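Local coordinates for hydrolase (Rhizobium meliloti, PDB 5HOE), which acts as an octameric carbohydrate acetylesterase, a GDSL-like member of the SGNH hydrolases that probably cleaves acetyl ester bonds on sugars, at residues R17-F22 with G50-R55; V101-G106 with G130-C135; K190-A195 with A223-A228. One frame throughout, in Å; residues are numbered along the deposited sequence.

Contact 1 of 3, residues R17-F22 with G50-R55; sequences RSVLCF and GAMAAR
Met52 is the one residue of helix 48-56 within 50-55 that touches strand residues 17-22, and it does so with its terminal methyl against Cys21 and Val19. Along the helix, Gly50 comes first and serves through its backbone: Gly50 O accepts from Ala54 N at 3.0 Å, a regular helical bond that holds the turn carrying Met52. The methionine itself has CG anti to the backbone N (chi1 -176°), which carries the chain out from the helix, and then a bend at the last torsion (chi3 62°) turns the methyl toward the strand, where Met52 CE ends 3.8 Å from Cys21 SG. Val19 CG1 lies more loosely at 4.4 Å from the same Met52 CE. The contact is wholly apolar, with no hydrogen bond between the segments. The helix backbone stays well back from the strand, the CA atoms of Met52 and Cys21 being 10.4 Å apart, so a long, unbranched and flexible side chain is suited to bridge the distance. On the strand, Cys21 and beta-branched Val19 both point toward the helix, and such short side chains are enough because Met52 spans most of the distance. Further along, Arg55 turns to the surface, where its guanidinium makes a long, weak ion pair with Asp224. All three touching residues are buried. Met52 is also packed against Ile62 of strand 60-66, Ile102 of strand 100-104, and Ile222 and Ala223 of helix 212-229, placing helix 48-56 over one face of the parallel sheet beside that last helix.

Contact 2 of 3, residues V101-G106 with G130-C135; sequences VIIMLG and GQVLTC
Val101 meets Val132 tip to tip, two forked side chains from strand and helix reaching directly at each other. Both valines have CG1 anti to the backbone N, and their methyls pair crosswise: Val101 CG2 lies 3.8 Å from Val132 CG1, and Val101 CG1 lies 4.0 Å from Val132 CG2. Val101 CB is also 4.1 Å from each of the Val132 methyls, CG1 and CG2, so both sit close over the branch point. Beta-branched valine suits this place, being short and broad where the two backbones come within 7.4 Å, measured between the CA atoms of Val101 and Val132. Two residues on, Ile103 points to the same helix with its chain extended (chi2 177°), and its CD1 touches Val132 CG2 more loosely at 4.3 Å. An alanine in place of Val132 would lose both methyls and would probably open a gap between helix and strand, leaving Val101 and Ile103 without their mate here. Beyond the strand, Gly106 has a positive phi (132°) at which a side chain would strike the preceding carbonyl. Across the contact, the helix ends where Thr134 OG1 and Thr134 N both bond Gly130 O, from opposite faces of its plane. Strand 100-104, helix 118-133 and the parallel neighbouring strand 147-152 form a beta-alpha-beta crossover, the building unit of the SGNH hydrolase fold.

Contact 3 of 3, residues K190-A195 with A223-A228; sequences KVEFFA and ADKVAA
Lys225 leaves its helix with CG anti to the backbone N (chi1 -169°), bends once at the next torsion (chi2 82°), and then runs straight, so that its ammonium comes to rest at the backbone of Phe193. Lys225 NZ donates to Phe193 O at 3.1 Å, with a C=O...N angle of 155° and the donor standing somewhat off the carbonyl plane. The methylene just before it comes nearly as close, Lys225 CE lying 3.3 Å from Phe193 O, so the end of the chain lies against the carbonyl. Glu192 is folded at both its first torsions, which brings its carboxylate round toward the same spot without touching the ammonium: Glu192 OE1 and Lys225 NZ are 4.6 Å apart, beyond a salt bridge. Water 1 fills the junction. It accepts from Lys225 NZ at 2.8 Å and from Phe193 N at 3.0 Å, and donates to Glu192 OE1 at 2.9 Å, linking both charged groups and the backbone.

The two aromatic neighbours in the strand go to different sides. Phe193 points away from helix 212-229 and packs on Tyr182, Lys183 and Ala186 of helix 171-189, whereas Phe194 points toward helix 212-229 and lies on Leu218, Ala221 and Ile222. Just before the strand, Lys190 closes helix 171-189 in a Schellman motif, and its NZ also bonds Ser37 O and Glu35 O of the second subunit.

Strand 192-195 is outermost in the sheet within its chain; Glu192 and Phe194 bond to strand 147-152, so the backbone N and O of Phe193, between them, point to the outer edge. A long lysine and an ordered water supply the partners that another strand would otherwise give, and the nearby carboxylate probably helps to balance the positive charge.

All three contacts join a strand of the one parallel sheet to a helix packed upon it. Contacts 1 and 2 are buried and purely apolar, and their strands, 17-23 and 100-104, are neighbours. Contact 3 belongs to the surface, at the outermost strand, and accordingly works with a charged side chain, a backbone carbonyl and a water. Contacts 1 and 3 use helices that lie side by side on one face, touching through Arg55 against Ala223. Contact 2 uses a helix on the other face of the sheet, yet Ile102, on the reverse side of its strand, packs on Val19 and Met52, so the buried contacts 1 and 2 meet through Ile102, which also reaches Val226 of the contact 3 helix.

Contact 1 of 3, residues R17-F22 with G50-R55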
loop_
_atom_site.group_PDB
_atom_site.type_symbol
_atom_site.label_atom_id
_atom_site.label_comp_id
_atom_site.label_asym_id
_atom_site.label_seq_id
_atom_site.Cartn_x
_atom_site.Cartn_y
_atom_site.Cartn_z
ATOM N N ARG A 17 -0.420 38.106 18.337
ATOM C CA ARG A 17 -0.929 36.746 18.355
ATOM C C ARG A 17 -1.353 36.321 16.964
ATOM O O ARG A 17 -1.890 37.115 16.186
ATOM C CB ARG A 17 -2.058 36.563 19.343
ATOM C CG ARG A 17 -3.081 37.672 19.365
ATOM C CD ARG A 17 -3.817 37.753 20.697
ATOM N NE ARG A 17 -3.331 36.779 21.670
ATOM C CZ ARG A 17 -3.357 36.949 22.988
ATOM N NH1 ARG A 17 -2.876 35.991 23.774
ATOM N NH2 ARG A 17 -3.850 38.063 23.524
ATOM N N SER A 18 -1.091 35.059 16.674
ATOM C CA SER A 18 -1.269 34.490 15.351
ATOM C C SER A 18 -2.472 33.560 15.342
ATOM O O SER A 18 -2.680 32.767 16.279
ATOM C CB SER A 18 0.005 33.744 14.945
ATOM O OG SER A 18 1.042 34.693 14.762
ATOM N N VAL A 19 -3.274 33.694 14.289
ATOM C CA VAL A 19 -4.510 32.950 14.132
ATOM C C VAL A 19 -4.515 32.300 12.747
ATOM O O VAL A 19 -4.496 33.003 11.727
ATOM C CB VAL A 19 -5.743 33.850 14.309
ATOM C CG1 VAL A 19 -6.997 33.014 14.211
ATOM C CG2 VAL A 19 -5.681 34.594 15.655
ATOM N N LEU A 20 -4.564 30.968 12.714
ATOM C CA LEU A 20 -4.617 30.205 11.474
ATOM C C LEU A 20 -6.071 29.916 11.116
ATOM O O LEU A 20 -6.816 29.366 11.929
ATOM C CB LEU A 20 -3.871 28.880 11.661
ATOM C CG LEU A 20 -4.008 27.860 10.510
ATOM C CD1 LEU A 20 -3.432 28.446 9.256
ATOM C CD2 LEU A 20 -3.343 26.516 10.831
ATOM N N CYS A 21 -6.465 30.265 9.892
ATOM C CA CYS A 21 -7.835 30.057 9.428
ATOM C C CYS A 21 -7.865 28.910 8.413
ATOM O O CYS A 21 -7.447 29.072 7.266
ATOM C CB CYS A 21 -8.376 31.343 8.827
ATOM S SG CYS A 21 -8.372 32.741 9.988
ATOM N N PHE A 22 -8.345 27.750 8.843
ATOM C CA PHE A 22 -8.305 26.529 8.034
ATOM C C PHE A 22 -9.699 26.204 7.492
ATOM O O PHE A 22 -10.623 25.949 8.270
ATOM C CB PHE A 22 -7.771 25.379 8.889
ATOM C CG PHE A 22 -7.344 24.155 8.097
ATOM C CD1 PHE A 22 -6.273 24.219 7.207
ATOM C CD2 PHE A 22 -7.972 22.930 8.271
ATOM C CE1 PHE A 22 -5.875 23.101 6.496
ATOM C CE2 PHE A 22 -7.565 21.819 7.556
ATOM C CZ PHE A 22 -6.506 21.910 6.686
ATOM N N GLY A 50 -10.211 38.461 6.055
ATOM C CA GLY A 50 -9.746 39.844 6.029
ATOM C C GLY A 50 -10.631 40.772 6.836
ATOM O O GLY A 50 -10.147 41.731 7.459
ATOM N N ALA A 51 -11.935 40.515 6.824
ATOM C CA ALA A 51 -12.871 41.254 7.663
ATOM C C ALA A 51 -12.637 40.983 9.146
ATOM O O ALA A 51 -12.742 41.900 9.972
ATOM C CB ALA A 51 -14.304 40.895 7.266
ATOM N N MET A 52 -12.347 39.731 9.510
ATOM C CA MET A 52 -12.006 39.419 10.898
ATOM C C MET A 52 -10.719 40.123 11.300
ATOM O O MET A 52 -10.636 40.720 12.390
ATOM C CB MET A 52 -11.854 37.904 11.066
ATOM C CG MET A 52 -11.585 37.479 12.501
ATOM S SD MET A 52 -10.962 35.807 12.703
ATOM C CE MET A 52 -9.402 35.866 11.832
ATOM N N ALA A 53 -9.715 40.112 10.410
ATOM C CA ALA A 53 -8.443 40.771 10.716
ATOM C C ALA A 53 -8.623 42.272 10.923
ATOM O O ALA A 53 -7.988 42.869 11.806
ATOM C CB ALA A 53 -7.438 40.503 9.597
ATOM N N ALA A 54 -9.473 42.906 10.112
ATOM C CA ALA A 54 -9.708 44.335 10.263
ATOM C C ALA A 54 -10.311 44.652 11.630
ATOM O O ALA A 54 -9.897 45.609 12.298
ATOM C CB ALA A 54 -10.630 44.822 9.146
ATOM N N ARG A 55 -11.293 43.861 12.065
ATOM C CA ARG A 55 -11.911 44.100 13.369
ATOM C C ARG A 55 -10.935 43.810 14.508
ATOM O O ARG A 55 -10.913 44.527 15.516
ATOM C CB ARG A 55 -13.171 43.235 13.495
ATOM C CG ARG A 55 -13.958 43.401 14.786
ATOM C CD ARG A 55 -14.912 44.602 14.732
ATOM N NE ARG A 55 -16.262 44.225 15.162
ATOM C CZ ARG A 55 -17.387 44.666 14.611
ATOM N NH1 ARG A 55 -17.357 45.505 13.587
ATOM N NH2 ARG A 55 -18.553 44.257 15.084
#

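Contact 2 of 3, residues V101-G106 with G130-C135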
loop_
_atom_site.group_PDB
_atom_site.type_symbol
_atom_site.label_atom_id
_atom_site.label_comp_id
_atom_site.label_asym_id
_atom_site.label_seq_id
_atom_site.Cartn_x
_atom_site.Cartn_y
_atom_site.Cartn_z
ATOM N N VAL A 101 -6.366 28.283 16.221
ATOM C CA VAL A 101 -6.696 27.725 14.920
ATOM C C VAL A 101 -8.208 27.748 14.805
ATOM O O VAL A 101 -8.901 27.220 15.680
ATOM C CB VAL A 101 -6.158 26.296 14.758
ATOM C CG1 VAL A 101 -6.514 25.740 13.402
ATOM C CG2 VAL A 101 -4.649 26.276 14.941
ATOM N N ILE A 102 -8.712 28.414 13.761
ATOM C CA ILE A 102 -10.136 28.449 13.437
ATOM C C ILE A 102 -10.367 27.462 12.301
ATOM O O ILE A 102 -9.702 27.549 11.262
ATOM C CB ILE A 102 -10.583 29.863 13.016
ATOM C CG1 ILE A 102 -10.201 30.881 14.096
ATOM C CG2 ILE A 102 -12.096 29.891 12.765
ATOM C CD1 ILE A 102 -10.468 32.323 13.735
ATOM N N ILE A 103 -11.296 26.524 12.493
ATOM C CA ILE A 103 -11.572 25.470 11.523
ATOM C C ILE A 103 -13.021 25.585 11.092
ATOM O O ILE A 103 -13.928 25.370 11.905
ATOM C CB ILE A 103 -11.326 24.069 12.099
ATOM C CG1 ILE A 103 -9.955 23.987 12.784
ATOM C CG2 ILE A 103 -11.421 23.055 10.975
ATOM C CD1 ILE A 103 -9.664 22.640 13.442
ATOM N N MET A 104 -13.249 25.892 9.811
ATOM C CA MET A 104 -14.598 25.908 9.250
ATOM C C MET A 104 -14.603 24.936 8.067
ATOM O O MET A 104 -14.190 25.290 6.959
ATOM C CB MET A 104 -15.066 27.308 8.839
ATOM C CG MET A 104 -16.557 27.290 8.421
ATOM S SD MET A 104 -17.399 28.888 8.219
ATOM C CE MET A 104 -16.259 29.559 7.053
ATOM N N LEU A 105 -15.050 23.705 8.315
ATOM C CA LEU A 105 -15.096 22.656 7.300
ATOM C C LEU A 105 -16.303 21.781 7.587
ATOM O O LEU A 105 -16.845 21.788 8.697
ATOM C CB LEU A 105 -13.832 21.785 7.367
ATOM C CG LEU A 105 -12.544 22.386 6.840
ATOM C CD1 LEU A 105 -11.305 21.535 7.167
ATOM C CD2 LEU A 105 -12.681 22.635 5.356
ATOM N N GLY A 106 -16.666 20.964 6.596
ATOM C CA GLY A 106 -17.713 19.979 6.740
ATOM C C GLY A 106 -18.709 20.003 5.596
ATOM O O GLY A 106 -19.327 18.979 5.264
ATOM N N GLY A 130 -8.114 17.307 17.222
ATOM C CA GLY A 130 -7.051 16.548 17.857
ATOM C C GLY A 130 -5.675 16.850 17.286
ATOM O O GLY A 130 -4.686 16.853 18.017
ATOM N N GLN A 131 -5.583 17.072 15.969
ATOM C CA GLN A 131 -4.298 17.412 15.365
ATOM C C GLN A 131 -3.779 18.741 15.898
ATOM O O GLN A 131 -2.572 18.909 16.079
ATOM C CB GLN A 131 -4.420 17.465 13.836
ATOM C CG GLN A 131 -4.547 16.104 13.199
ATOM C CD GLN A 131 -4.824 16.136 11.728
ATOM O OE1 GLN A 131 -5.329 17.121 11.200
ATOM N NE2 GLN A 131 -4.504 15.037 11.051
ATOM N N VAL A 132 -4.669 19.696 16.154
ATOM C CA VAL A 132 -4.223 20.949 16.761
ATOM C C VAL A 132 -3.801 20.726 18.206
ATOM O O VAL A 132 -2.745 21.196 18.647
ATOM C CB VAL A 132 -5.305 22.039 16.650
ATOM C CG1 VAL A 132 -4.790 23.315 17.247
ATOM C CG2 VAL A 132 -5.717 22.250 15.212
ATOM N N LEU A 133 -4.624 20.019 18.974
ATOM C CA LEU A 133 -4.343 19.870 20.396
ATOM C C LEU A 133 -3.066 19.088 20.668
ATOM O O LEU A 133 -2.480 19.244 21.751
ATOM C CB LEU A 133 -5.519 19.192 21.083
ATOM C CG LEU A 133 -6.820 19.999 21.050
ATOM C CD1 LEU A 133 -7.938 19.220 21.714
ATOM C CD2 LEU A 133 -6.647 21.358 21.725
ATOM N N THR A 134 -2.614 18.264 19.723
ATOM C CA THR A 134 -1.418 17.461 19.926
ATOM C C THR A 134 -0.197 18.025 19.211
ATOM O O THR A 134 0.838 17.351 19.175
ATOM C CB THR A 134 -1.644 16.007 19.500
ATOM O OG1 THR A 134 -1.900 15.938 18.091
ATOM C CG2 THR A 134 -2.817 15.392 20.261
ATOM N N CYS A 135 -0.280 19.245 18.658
ATOM C CA CYS A 135 0.769 19.757 17.780
ATOM C C CYS A 135 1.891 20.492 18.508
ATOM O O CYS A 135 2.808 20.992 17.842
ATOM C CB CYS A 135 0.176 20.666 16.690
ATOM S SG CYS A 135 -0.154 22.388 17.171
#

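Contact 3 of 3, residues K190-A195 with A223-A228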
loop_
_atom_site.group_PDB
_atom_site.type_symbol
_atom_site.label_atom_id
_atom_site.label_comp_id
_atom_site.label_asym_id
_atom_site.label_seq_id
_atom_site.Cartn_x
_atom_site.Cartn_y
_atom_site.Cartn_z
ATOM N N LYS A 190 -13.423 20.157 24.914
ATOM C CA LYS A 190 -13.079 21.332 25.722
ATOM C C LYS A 190 -12.405 22.435 24.888
ATOM O O LYS A 190 -11.424 23.064 25.306
ATOM C CB LYS A 190 -12.275 20.940 26.971
ATOM C CG LYS A 190 -12.905 19.798 27.799
ATOM C CD LYS A 190 -14.199 20.234 28.512
ATOM C CE LYS A 190 -14.929 19.062 29.227
ATOM N NZ LYS A 190 -15.568 18.103 28.259
ATOM N N VAL A 191 -12.952 22.685 23.693
ATOM C CA VAL A 191 -12.498 23.781 22.842
ATOM C C VAL A 191 -13.645 24.752 22.577
ATOM O O VAL A 191 -14.758 24.590 23.103
ATOM C CB VAL A 191 -11.871 23.259 21.527
ATOM C CG1 VAL A 191 -10.644 22.379 21.813
ATOM C CG2 VAL A 191 -12.895 22.511 20.678
ATOM N N GLU A 192 -13.393 25.764 21.760
ATOM C CA GLU A 192 -14.394 26.806 21.546
ATOM C C GLU A 192 -15.254 26.478 20.333
ATOM O O GLU A 192 -14.854 25.711 19.464
ATOM C CB GLU A 192 -13.717 28.161 21.345
ATOM C CG GLU A 192 -12.733 28.558 22.460
ATOM C CD GLU A 192 -13.398 28.785 23.802
ATOM O OE1 GLU A 192 -14.539 29.296 23.842
ATOM O OE2 GLU A 192 -12.772 28.461 24.832
ATOM N N PHE A 193 -16.453 27.074 20.287
ATOM C CA PHE A 193 -17.426 26.788 19.240
ATOM C C PHE A 193 -18.170 28.044 18.793
ATOM O O PHE A 193 -18.535 28.893 19.619
ATOM C CB PHE A 193 -18.482 25.772 19.693
ATOM C CG PHE A 193 -19.579 25.569 18.685
ATOM C CD1 PHE A 193 -19.320 24.930 17.481
ATOM C CD2 PHE A 193 -20.865 26.023 18.930
ATOM C CE1 PHE A 193 -20.309 24.753 16.537
ATOM C CE2 PHE A 193 -21.864 25.846 17.984
ATOM C CZ PHE A 193 -21.587 25.188 16.789
ATOM N N PHE A 194 -18.426 28.131 17.481
ATOM C CA PHE A 194 -19.222 29.213 16.893
ATOM C C PHE A 194 -20.069 28.668 15.756
ATOM O O PHE A 194 -19.541 28.032 14.841
ATOM C CB PHE A 194 -18.342 30.359 16.376
ATOM C CG PHE A 194 -19.125 31.444 15.701
ATOM C CD1 PHE A 194 -20.010 32.224 16.430
ATOM C CD2 PHE A 194 -19.025 31.664 14.332
ATOM C CE1 PHE A 194 -20.752 33.216 15.810
ATOM C CE2 PHE A 194 -19.766 32.648 13.726
ATOM C CZ PHE A 194 -20.629 33.418 14.460
ATOM N N ALA A 195 -21.382 28.889 15.821
ATOM C CA ALA A 195 -22.291 28.467 14.757
ATOM C C ALA A 195 -22.446 29.600 13.742
ATOM O O ALA A 195 -23.099 30.611 14.011
ATOM C CB ALA A 195 -23.647 28.072 15.326
ATOM N N ALA A 223 -14.442 37.599 14.788
ATOM C CA ALA A 223 -13.513 38.456 15.518
ATOM C C ALA A 223 -13.993 38.693 16.943
ATOM O O ALA A 223 -13.191 38.698 17.881
ATOM C CB ALA A 223 -13.381 39.800 14.802
ATOM N N ASP A 224 -15.298 38.906 17.131
ATOM C CA ASP A 224 -15.796 39.094 18.494
ATOM C C ASP A 224 -15.495 37.874 19.347
ATOM O O ASP A 224 -15.067 37.991 20.506
ATOM C CB ASP A 224 -17.306 39.339 18.479
ATOM C CG ASP A 224 -17.679 40.635 17.816
ATOM O OD1 ASP A 224 -16.782 41.476 17.623
ATOM O OD2 ASP A 224 -18.875 40.809 17.488
ATOM N N LYS A 225 -15.725 36.691 18.782
ATOM C CA LYS A 225 -15.421 35.446 19.468
ATOM C C LYS A 225 -13.937 35.351 19.804
ATOM O O LYS A 225 -13.570 34.955 20.918
ATOM C CB LYS A 225 -15.839 34.288 18.567
ATOM C CG LYS A 225 -15.831 32.967 19.242
ATOM C CD LYS A 225 -17.087 32.741 20.035
ATOM C CE LYS A 225 -16.926 31.475 20.827
ATOM N NZ LYS A 225 -18.100 31.225 21.664
ATOM N N VAL A 226 -13.069 35.717 18.850
ATOM C CA VAL A 226 -11.625 35.629 19.061
ATOM C C VAL A 226 -11.181 36.604 20.142
ATOM O O VAL A 226 -10.398 36.252 21.030
ATOM C CB VAL A 226 -10.876 35.889 17.744
ATOM C CG1 VAL A 226 -9.363 35.932 17.968
ATOM C CG2 VAL A 226 -11.204 34.798 16.715
ATOM N N ALA A 227 -11.651 37.851 20.067
ATOM C CA ALA A 227 -11.262 38.849 21.062
ATOM C C ALA A 227 -11.726 38.471 22.461
ATOM O O ALA A 227 -11.047 38.799 23.441
ATOM C CB ALA A 227 -11.829 40.218 20.687
ATOM N N ALA A 228 -12.876 37.796 22.576
ATOM C CA ALA A 228 -13.392 37.416 23.885
ATOM C C ALA A 228 -12.539 36.326 24.506
ATOM O O ALA A 228 -12.468 36.215 25.732
ATOM C CB ALA A 228 -14.841 36.945 23.751
HETATM O O HOH W 1 -17.123 28.798 22.627
#